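Local structure of citrinin polyketide synthase (Monascus purpureus, 5MPT) at residues L314-Q319 with A372-L377; D30-G35 with N183-Q188; P133-E138 with K179-A184. The protein builds the keto-aldehyde intermediate of the mycotoxin citrinin by successive malonyl-CoA condensations, and this chain is its C-methyltransferase (CMeT) domain. One frame throughout, in Å; residues are numbered along the deposited sequence.

Contact 1: residues L314-Q319 with A372-L377. With EDO (1,2-ethanediol), chain D.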
loop_
_atom_site.group_PDB
_atom_site.type_symbol
_atom_site.label_atom_id
_atom_site.label_comp_id
_atom_site.label_asym_id
_atom_site.label_seq_id
_atom_site.Cartn_x
_atom_site.Cartn_y
_atom_site.Cartn_z
ATOM N N LEU A 314 -3.184 -6.282 4.442
ATOM C CA LEU A 314 -3.253 -4.854 4.721
ATOM C C LEU A 314 -3.258 -4.218 3.348
ATOM O O LEU A 314 -2.240 -4.259 2.655
ATOM C CB LEU A 314 -2.072 -4.371 5.561
ATOM C CG LEU A 314 -2.267 -3.010 6.247
ATOM C CD1 LEU A 314 -1.142 -2.741 7.234
ATOM C CD2 LEU A 314 -2.357 -1.871 5.257
ATOM N N GLU A 315 -4.417 -3.718 2.924
ATOM C CA GLU A 315 -4.591 -3.224 1.567
ATOM C C GLU A 315 -5.212 -1.850 1.556
ATOM O O GLU A 315 -6.155 -1.566 2.303
ATOM C CB GLU A 315 -5.476 -4.169 0.745
ATOM C CG GLU A 315 -4.734 -5.334 0.191
ATOM C CD GLU A 315 -3.904 -4.959 -1.013
ATOM O OE1 GLU A 315 -4.145 -3.874 -1.606
ATOM O OE2 GLU A 315 -2.991 -5.736 -1.349
ATOM N N MET A 316 -4.677 -0.999 0.688
ATOM C CA MET A 316 -5.289 0.287 0.420
ATOM C C MET A 316 -6.554 0.061 -0.396
ATOM O O MET A 316 -6.499 -0.457 -1.514
ATOM C CB MET A 316 -4.306 1.175 -0.325
ATOM C CG MET A 316 -4.832 2.575 -0.480
ATOM S SD MET A 316 -3.586 3.775 -0.975
ATOM C CE MET A 316 -2.972 4.328 0.626
ATOM N N THR A 317 -7.695 0.420 0.178
ATOM C CA THR A 317 -8.988 0.078 -0.388
ATOM C C THR A 317 -9.648 1.267 -1.079
ATOM O O THR A 317 -10.652 1.087 -1.770
ATOM C CB THR A 317 -9.882 -0.489 0.730
ATOM O OG1 THR A 317 -9.751 0.331 1.904
ATOM C CG2 THR A 317 -9.457 -1.898 1.064
ATOM N N GLU A 318 -9.110 2.474 -0.889
ATOM C CA GLU A 318 -9.549 3.678 -1.574
ATOM C C GLU A 318 -8.335 4.388 -2.161
ATOM O O GLU A 318 -7.266 4.432 -1.539
ATOM C CB GLU A 318 -10.296 4.559 -0.577
ATOM C CG GLU A 318 -11.134 5.666 -1.137
ATOM C CD GLU A 318 -11.984 6.287 -0.044
ATOM O OE1 GLU A 318 -11.615 7.382 0.435
ATOM O OE2 GLU A 318 -12.990 5.656 0.359
ATOM N N GLN A 319 -8.494 4.950 -3.360
ATOM C CA GLN A 319 -7.396 5.692 -3.962
ATOM C C GLN A 319 -7.153 7.001 -3.221
ATOM O O GLN A 319 -8.073 7.617 -2.672
ATOM C CB GLN A 319 -7.675 5.973 -5.446
ATOM C CG GLN A 319 -7.634 4.742 -6.329
ATOM C CD GLN A 319 -8.165 5.016 -7.714
ATOM O OE1 GLN A 319 -9.174 4.445 -8.118
ATOM N NE2 GLN A 319 -7.484 5.894 -8.459
ATOM N N ALA A 372 -10.756 5.251 8.090
ATOM C CA ALA A 372 -11.052 3.823 8.182
ATOM C C ALA A 372 -11.433 3.218 6.839
ATOM O O ALA A 372 -11.432 2.000 6.723
ATOM C CB ALA A 372 -12.171 3.580 9.214
ATOM N N ASN A 373 -11.719 4.032 5.817
ATOM C CA ASN A 373 -12.001 3.531 4.477
ATOM C C ASN A 373 -10.781 3.560 3.570
ATOM O O ASN A 373 -10.811 2.954 2.481
ATOM C CB ASN A 373 -13.135 4.337 3.830
ATOM C CG ASN A 373 -14.424 4.252 4.613
ATOM O OD1 ASN A 373 -14.824 3.178 5.058
ATOM N ND2 ASN A 373 -15.073 5.401 4.819
ATOM N N ILE A 374 -9.677 4.153 4.016
ATOM C CA ILE A 374 -8.542 4.332 3.103
ATOM C C ILE A 374 -7.741 3.047 2.975
ATOM O O ILE A 374 -7.382 2.636 1.863
ATOM C CB ILE A 374 -7.648 5.499 3.551
ATOM C CG1 ILE A 374 -8.441 6.808 3.550
ATOM C CG2 ILE A 374 -6.430 5.608 2.654
ATOM C CD1 ILE A 374 -7.717 7.942 4.261
ATOM N N GLN A 375 -7.377 2.446 4.102
ATOM C CA GLN A 375 -6.811 1.109 4.147
ATOM C C GLN A 375 -7.614 0.276 5.113
ATOM O O GLN A 375 -8.280 0.784 6.014
ATOM C CB GLN A 375 -5.351 1.095 4.596
ATOM C CG GLN A 375 -4.517 2.157 3.891
ATOM C CD GLN A 375 -3.139 1.681 3.585
ATOM O OE1 GLN A 375 -2.960 0.768 2.770
ATOM N NE2 GLN A 375 -2.151 2.250 4.226
ATOM N N ARG A 376 -7.495 -1.031 4.935
ATOM C CA ARG A 376 -8.136 -1.987 5.804
ATOM C C ARG A 376 -7.200 -3.150 6.048
ATOM O O ARG A 376 -6.418 -3.536 5.172
ATOM C CB ARG A 376 -9.429 -2.508 5.205
ATOM C CG ARG A 376 -10.449 -1.455 4.964
ATOM C CD ARG A 376 -11.776 -2.052 4.607
ATOM N NE ARG A 376 -12.631 -1.047 4.020
ATOM C CZ ARG A 376 -13.443 -0.238 4.695
ATOM N NH1 ARG A 376 -13.558 -0.320 6.031
ATOM N NH2 ARG A 376 -14.142 0.677 4.016
ATOM N N LEU A 377 -7.303 -3.734 7.245
ATOM C CA LEU A 377 -6.927 -5.124 7.414
ATOM C C LEU A 377 -8.090 -5.984 6.942
ATOM O O LEU A 377 -9.242 -5.771 7.327
ATOM C CB LEU A 377 -6.585 -5.467 8.857
ATOM C CG LEU A 377 -5.418 -4.753 9.543
ATOM C CD1 LEU A 377 -5.355 -5.141 11.032
ATOM C CD2 LEU A 377 -4.133 -5.047 8.819
HETATM C C1 EDO D . -9.834 1.435 -6.518
HETATM O O1 EDO D . -10.760 0.490 -7.061
HETATM C C2 EDO D . -10.058 1.473 -5.014
HETATM O O2 EDO D . -11.471 1.469 -4.779
HETATM O O HOH W 1 -13.426 7.921 3.284
#

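Contact 2: residues D30-G35 with N183-Q188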
loop_
_atom_site.group_PDB
_atom_site.type_symbol
_atom_site.label_atom_id
_atom_site.label_comp_id
_atom_site.label_asym_id
_atom_site.label_seq_id
_atom_site.Cartn_x
_atom_site.Cartn_y
_atom_site.Cartn_z
ATOM N N ASP A 30 -9.933 4.070 17.124
ATOM C CA ASP A 30 -8.945 4.330 18.161
ATOM C C ASP A 30 -7.533 4.300 17.610
ATOM O O ASP A 30 -6.697 5.112 18.017
ATOM C CB ASP A 30 -9.041 3.298 19.291
ATOM C CG ASP A 30 -10.382 3.334 20.051
ATOM O OD1 ASP A 30 -10.678 4.344 20.710
ATOM O OD2 ASP A 30 -11.115 2.320 20.037
ATOM N N PHE A 31 -7.219 3.324 16.738
ATOM C CA PHE A 31 -5.872 3.283 16.170
ATOM C C PHE A 31 -5.613 4.487 15.272
ATOM O O PHE A 31 -4.513 5.042 15.290
ATOM C CB PHE A 31 -5.626 1.964 15.396
ATOM C CG PHE A 31 -5.308 0.812 16.294
ATOM C CD1 PHE A 31 -4.017 0.619 16.743
ATOM C CD2 PHE A 31 -6.307 0.031 16.800
ATOM C CE1 PHE A 31 -3.726 -0.345 17.604
ATOM C CE2 PHE A 31 -6.009 -0.982 17.675
ATOM C CZ PHE A 31 -4.711 -1.162 18.074
ATOM N N ILE A 32 -6.633 4.929 14.528
ATOM C CA ILE A 32 -6.504 6.079 13.640
ATOM C C ILE A 32 -6.199 7.340 14.446
ATOM O O ILE A 32 -5.296 8.116 14.110
ATOM C CB ILE A 32 -7.793 6.211 12.806
ATOM C CG1 ILE A 32 -7.861 5.081 11.777
ATOM C CG2 ILE A 32 -7.871 7.575 12.113
ATOM C CD1 ILE A 32 -9.217 4.936 11.163
ATOM N N LEU A 33 -6.945 7.563 15.530
ATOM C CA LEU A 33 -6.703 8.734 16.366
ATOM C C LEU A 33 -5.344 8.653 17.058
ATOM O O LEU A 33 -4.567 9.616 17.038
ATOM C CB LEU A 33 -7.823 8.883 17.394
ATOM C CG LEU A 33 -7.772 10.138 18.271
ATOM C CD1 LEU A 33 -7.996 11.430 17.533
ATOM C CD2 LEU A 33 -8.812 9.940 19.396
ATOM N N ASN A 34 -5.053 7.527 17.707
ATOM C CA ASN A 34 -3.799 7.394 18.440
ATOM C C ASN A 34 -2.598 7.559 17.531
ATOM O O ASN A 34 -1.584 8.161 17.911
ATOM C CB ASN A 34 -3.763 6.040 19.140
ATOM C CG ASN A 34 -2.353 5.603 19.480
ATOM O OD1 ASN A 34 -1.668 4.964 18.665
ATOM N ND2 ASN A 34 -1.906 5.945 20.687
ATOM N N GLY A 35 -2.683 7.010 16.344
ATOM C CA GLY A 35 -1.591 7.058 15.401
ATOM C C GLY A 35 -1.455 8.339 14.645
ATOM O O GLY A 35 -0.629 8.374 13.738
ATOM N N ASN A 183 0.339 4.350 6.896
ATOM C CA ASN A 183 0.637 2.925 6.954
ATOM C C ASN A 183 0.787 2.387 8.379
ATOM O O ASN A 183 0.355 1.268 8.655
ATOM C CB ASN A 183 1.917 2.636 6.189
ATOM C CG ASN A 183 1.700 2.650 4.702
ATOM O OD1 ASN A 183 0.801 1.999 4.179
ATOM N ND2 ASN A 183 2.494 3.429 4.011
ATOM N N ALA A 184 1.438 3.130 9.267
ATOM C CA ALA A 184 1.728 2.617 10.607
ATOM C C ALA A 184 0.467 2.307 11.393
ATOM O O ALA A 184 0.463 1.378 12.201
ATOM C CB ALA A 184 2.601 3.598 11.374
ATOM N N VAL A 185 -0.613 3.043 11.160
ATOM C CA VAL A 185 -1.836 2.848 11.938
ATOM C C VAL A 185 -2.271 1.389 11.870
ATOM O O VAL A 185 -2.517 0.732 12.898
ATOM C CB VAL A 185 -2.937 3.794 11.423
ATOM C CG1 VAL A 185 -4.349 3.199 11.683
ATOM C CG2 VAL A 185 -2.773 5.141 12.069
ATOM N N TRP A 186 -2.387 0.864 10.654
ATOM C CA TRP A 186 -2.921 -0.478 10.481
ATOM C C TRP A 186 -1.897 -1.564 10.783
ATOM O O TRP A 186 -2.292 -2.663 11.175
ATOM C CB TRP A 186 -3.473 -0.640 9.062
ATOM C CG TRP A 186 -4.767 0.087 8.930
ATOM C CD1 TRP A 186 -5.997 -0.342 9.337
ATOM C CD2 TRP A 186 -4.953 1.408 8.411
ATOM N NE1 TRP A 186 -6.945 0.621 9.093
ATOM C CE2 TRP A 186 -6.332 1.698 8.512
ATOM C CE3 TRP A 186 -4.100 2.353 7.828
ATOM C CZ2 TRP A 186 -6.867 2.895 8.095
ATOM C CZ3 TRP A 186 -4.631 3.534 7.436
ATOM C CH2 TRP A 186 -6.011 3.793 7.548
ATOM N N ILE A 187 -0.604 -1.256 10.676
ATOM C CA ILE A 187 0.424 -2.169 11.160
ATOM C C ILE A 187 0.336 -2.291 12.669
ATOM O O ILE A 187 0.397 -3.386 13.227
ATOM C CB ILE A 187 1.821 -1.696 10.702
ATOM C CG1 ILE A 187 1.917 -1.695 9.165
ATOM C CG2 ILE A 187 2.897 -2.597 11.300
ATOM C CD1 ILE A 187 3.246 -1.107 8.595
ATOM N N GLN A 188 0.175 -1.156 13.354
ATOM C CA GLN A 188 0.006 -1.198 14.797
ATOM C C GLN A 188 -1.244 -1.973 15.164
ATOM O O GLN A 188 -1.246 -2.726 16.131
ATOM C CB GLN A 188 -0.038 0.239 15.333
ATOM C CG GLN A 188 0.041 0.351 16.822
ATOM C CD GLN A 188 1.442 0.135 17.364
ATOM O OE1 GLN A 188 2.390 0.810 16.949
ATOM N NE2 GLN A 188 1.581 -0.818 18.303
#

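Contact 3: residues P133-E138 with K179-A184. With EDO (1,2-ethanediol), chain C.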
loop_
_atom_site.group_PDB
_atom_site.type_symbol
_atom_site.label_atom_id
_atom_site.label_comp_id
_atom_site.label_asym_id
_atom_site.label_seq_id
_atom_site.Cartn_x
_atom_site.Cartn_y
_atom_site.Cartn_z
ATOM N N PRO A 133 4.649 17.328 10.251
ATOM C CA PRO A 133 5.913 16.568 10.216
ATOM C C PRO A 133 5.749 15.055 10.317
ATOM O O PRO A 133 6.627 14.322 9.854
ATOM C CB PRO A 133 6.693 17.133 11.411
ATOM C CG PRO A 133 5.626 17.666 12.350
ATOM C CD PRO A 133 4.554 18.206 11.448
ATOM N N LEU A 134 4.691 14.553 10.947
ATOM C CA LEU A 134 4.557 13.111 11.046
ATOM C C LEU A 134 4.282 12.483 9.692
ATOM O O LEU A 134 4.574 11.298 9.501
ATOM C CB LEU A 134 3.441 12.742 12.014
ATOM C CG LEU A 134 3.613 13.297 13.417
ATOM C CD1 LEU A 134 2.419 12.884 14.202
ATOM C CD2 LEU A 134 4.877 12.767 14.066
ATOM N N HIS A 135 3.747 13.263 8.745
ATOM C CA HIS A 135 3.423 12.766 7.415
ATOM C C HIS A 135 4.431 13.238 6.398
ATOM O O HIS A 135 4.139 13.239 5.199
ATOM C CB HIS A 135 2.003 13.196 7.026
ATOM C CG HIS A 135 1.018 13.032 8.135
ATOM N ND1 HIS A 135 0.588 11.790 8.540
ATOM C CD2 HIS A 135 0.434 13.931 8.968
ATOM C CE1 HIS A 135 -0.238 11.924 9.563
ATOM N NE2 HIS A 135 -0.342 13.218 9.851
ATOM N N ALA A 136 5.644 13.565 6.847
ATOM C CA ALA A 136 6.623 14.170 5.962
ATOM C C ALA A 136 7.009 13.249 4.822
ATOM O O ALA A 136 7.228 13.728 3.697
ATOM C CB ALA A 136 7.872 14.583 6.744
ATOM N N ALA A 137 7.138 11.948 5.082
ATOM C CA ALA A 137 7.797 11.074 4.120
ATOM C C ALA A 137 7.076 11.067 2.777
ATOM O O ALA A 137 7.721 11.145 1.738
ATOM C CB ALA A 137 7.922 9.652 4.691
ATOM N N GLU A 138 5.745 10.933 2.770
ATOM C CA GLU A 138 5.026 10.851 1.504
ATOM C C GLU A 138 4.999 12.182 0.788
ATOM O O GLU A 138 4.849 12.222 -0.439
ATOM C CB GLU A 138 3.594 10.377 1.700
ATOM C CG GLU A 138 2.763 11.200 2.655
ATOM C CD GLU A 138 2.666 10.555 4.012
ATOM O OE1 GLU A 138 3.731 10.119 4.518
ATOM O OE2 GLU A 138 1.541 10.530 4.541
ATOM N N LYS A 179 6.898 4.337 8.890
ATOM C CA LYS A 179 6.740 5.410 9.861
ATOM C C LYS A 179 5.511 6.280 9.624
ATOM O O LYS A 179 4.870 6.703 10.595
ATOM C CB LYS A 179 7.983 6.307 9.887
ATOM C CG LYS A 179 9.246 5.598 10.299
ATOM C CD LYS A 179 10.437 6.547 10.471
ATOM C CE LYS A 179 11.760 5.778 10.590
ATOM N NZ LYS A 179 11.816 4.540 9.722
ATOM N N SER A 180 5.186 6.583 8.379
ATOM C CA SER A 180 4.032 7.420 8.087
ATOM C C SER A 180 2.765 6.820 8.693
ATOM O O SER A 180 2.443 5.652 8.427
ATOM C CB SER A 180 3.841 7.586 6.590
ATOM O OG SER A 180 4.809 8.471 6.069
ATOM N N PRO A 181 2.012 7.597 9.490
ATOM C CA PRO A 181 0.751 7.099 10.049
ATOM C C PRO A 181 -0.164 6.423 9.034
ATOM O O PRO A 181 -0.818 5.440 9.373
ATOM C CB PRO A 181 0.130 8.375 10.646
ATOM C CG PRO A 181 1.297 9.152 11.097
ATOM C CD PRO A 181 2.314 8.962 9.967
ATOM N N ILE A 182 -0.197 6.887 7.781
ATOM C CA ILE A 182 -1.121 6.314 6.806
ATOM C C ILE A 182 -0.883 4.817 6.635
ATOM O O ILE A 182 -1.804 4.071 6.282
ATOM C CB ILE A 182 -0.991 7.059 5.456
ATOM C CG1 ILE A 182 -2.032 6.591 4.435
ATOM C CG2 ILE A 182 0.391 6.838 4.816
ATOM C CD1 ILE A 182 -3.440 6.840 4.817
ATOM N N ASN A 183 0.339 4.350 6.896
ATOM C CA ASN A 183 0.637 2.925 6.954
ATOM C C ASN A 183 0.787 2.387 8.379
ATOM O O ASN A 183 0.355 1.268 8.655
ATOM C CB ASN A 183 1.917 2.636 6.189
ATOM C CG ASN A 183 1.700 2.650 4.702
ATOM O OD1 ASN A 183 0.801 1.999 4.179
ATOM N ND2 ASN A 183 2.494 3.429 4.011
ATOM N N ALA A 184 1.438 3.130 9.267
ATOM C CA ALA A 184 1.728 2.617 10.607
ATOM C C ALA A 184 0.467 2.307 11.393
ATOM O O ALA A 184 0.463 1.378 12.201
ATOM C CB ALA A 184 2.601 3.598 11.374
HETATM C C1 EDO C . -2.336 14.757 13.767
HETATM O O1 EDO C . -3.629 15.308 13.518
HETATM C C2 EDO C . -1.382 15.214 12.674
HETATM O O2 EDO C . -2.063 15.171 11.408
HETATM O O HOH W 2 6.396 10.236 7.432
HETATM O O HOH W 3 1.000 9.410 7.063
#

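Contact 1: residues L314-Q319 with A372-L377
The Arg376 guanidinium is approached obliquely by Thr317 OG1, while one face lies against the carbonyl oxygen of Ala372, 3.2 Å above the plane and offset toward the rim. Arg376 NH2 donates to Asn373 OD1, and NH1 to Thr365 O. Further along, the Glu318 carboxylate and the Asn373 amide lie with their planes 37° apart, and a water joins Glu318 OE1 to Asn373 ND2 through two long, weak bonds. The backbones pair as antiparallel strands, Glu315 N reaching Arg376 O at 3.0 Å and Arg376 N returning the bond to Glu315 O. In the 3-2-1-4-5-7-6 order of a class I methyltransferase sheet these are the fifth and seventh strands, 309-316 and the antiparallel 375-381. On the Arg376 face, Glu315, an active-site residue, bonds His289 ND1 through OE1. Gln375 turns its amide to the opposite face of the sheet, beside Leu314 and Met316, NE2 bonding Ile182 O and Asn183 OD1 and OE1 taking Asn286 ND2. Where the strands part, Ile374 O accepts Thr317 N (2.8 Å) and Glu318 N (3.3 Å) from the same side of its plane. Thr317 OG1, placed between backbone N and carbonyl carbon (chi1 44°), donates to Asn373 O at 2.9 Å from above the carbonyl plane.

Contact 2: residues D30-G35 with N183-Q188
Phe31 reaches across from helix 28-34 to helix 181-198; its base meets Val185 and its ring meets Gln188. CB lies 4.1 Å from Val185 CG1. Further out, CD1 comes to Gln188 CG, and CE1 sits 3.7 Å from the backbone oxygen Gln188 O, with Gln188 CG also close by. The Phe31 ring and the Gln188 amide are nearly coplanar, 4° apart, although the two side chains as a whole run at about a right angle. The amide end of Gln188 is engaged elsewhere, its OE1 accepting from Lys223 NZ.

Val185 fills the middle of the interface with both its methyls. CG1, anti to the backbone N (chi1 152°), meets Ile32 CG1 at 4.0 Å and also lies over the centre of the neighbouring Trp186 ring, 3.8 Å above its plane. CG2 lies 3.7 Å from Phe31 O, a carbonyl already bonded to Gly35 N in the last turn of its helix, and 4.0 Å from Gly35 CA. Having no side chain, Gly35 lets the helix end come this close. The two short helical segments approach to 9.0 Å between axes at 133°, joining the N-terminal helical part to a helix that packs on the methyltransferase sheet. No hydrogen bond crosses between these segments, which is consistent with association through van der Waals packing of mostly apolar atoms.

Contact 3: residues P133-E138 with K179-A184
Ser180 OG has two partners: it donates to Glu138 OE1 at 2.5 Å and accepts a hydrogen bond from a water at 2.7 Å. Glu138 receives the hydroxyl on the syn side of OE1, 15° out of the carboxylate plane. Ser180 occupies the N-cap position of helix 181-198, yet its side chain makes no capping bond. The hydroxyl serves the neighbouring helix 136-146 instead, while the Ser180 carbonyl accepts Asn183 N and Ala184 N in the opening turn. The contact thus joins the start of one helix to the start of another, where the helical part of the chain meets the methyltransferase core.

The water on Ser180 OG also donates to Leu134 O and accepts Ala137 N, tying three backbone and side-chain groups together. A second water links the two segments further along: it donates to Glu138 OE2, accepts the Ile182 N-H at 2.9 Å, and lies in the plane of the His135 ring at ND1. Glu138 OE2 is held as well by Tyr40 OH. The acid reaches this site because CG stands between the backbone N and the carbonyl carbon (chi1 56°) and the chain then bends at chi2.

Pro181 packs without hydrogen bonds: its CG lies 3.5 Å from His135 CE1, while CD sits against the carbonyl oxygen Leu134 O at 3.3 Å, and the two side chains of His135 and Pro181 run at about a right angle. Tyr40 packs edge-to-face with the imidazole. At the far edge of the ring, in its plane, His135 NE2 donates to O2 of an ethanediol, probably from the crystallisation liquor, at 3.0 Å.

From the N terminus, the chain first lays down residues 30-35, and contact 2 closes the long, mainly helical stretch that follows when it returns at 183-188. Contact 3 starts within this loop, bringing 133-138 against 179-184, and ends on the same stretch of helix; the two share Asn183 and Ala184, with Gly35 O packed on Pro181 CB. Contact 1 follows in series, closing a separate, later loop between 314-319 and 372-377 within the sheet. Helix 181-198 links all three: the start of this helix receives residues 30-35 and 133-138, and Gln375 meets it from the sheet. Together they tie the helical region before the sheet to the methyltransferase core.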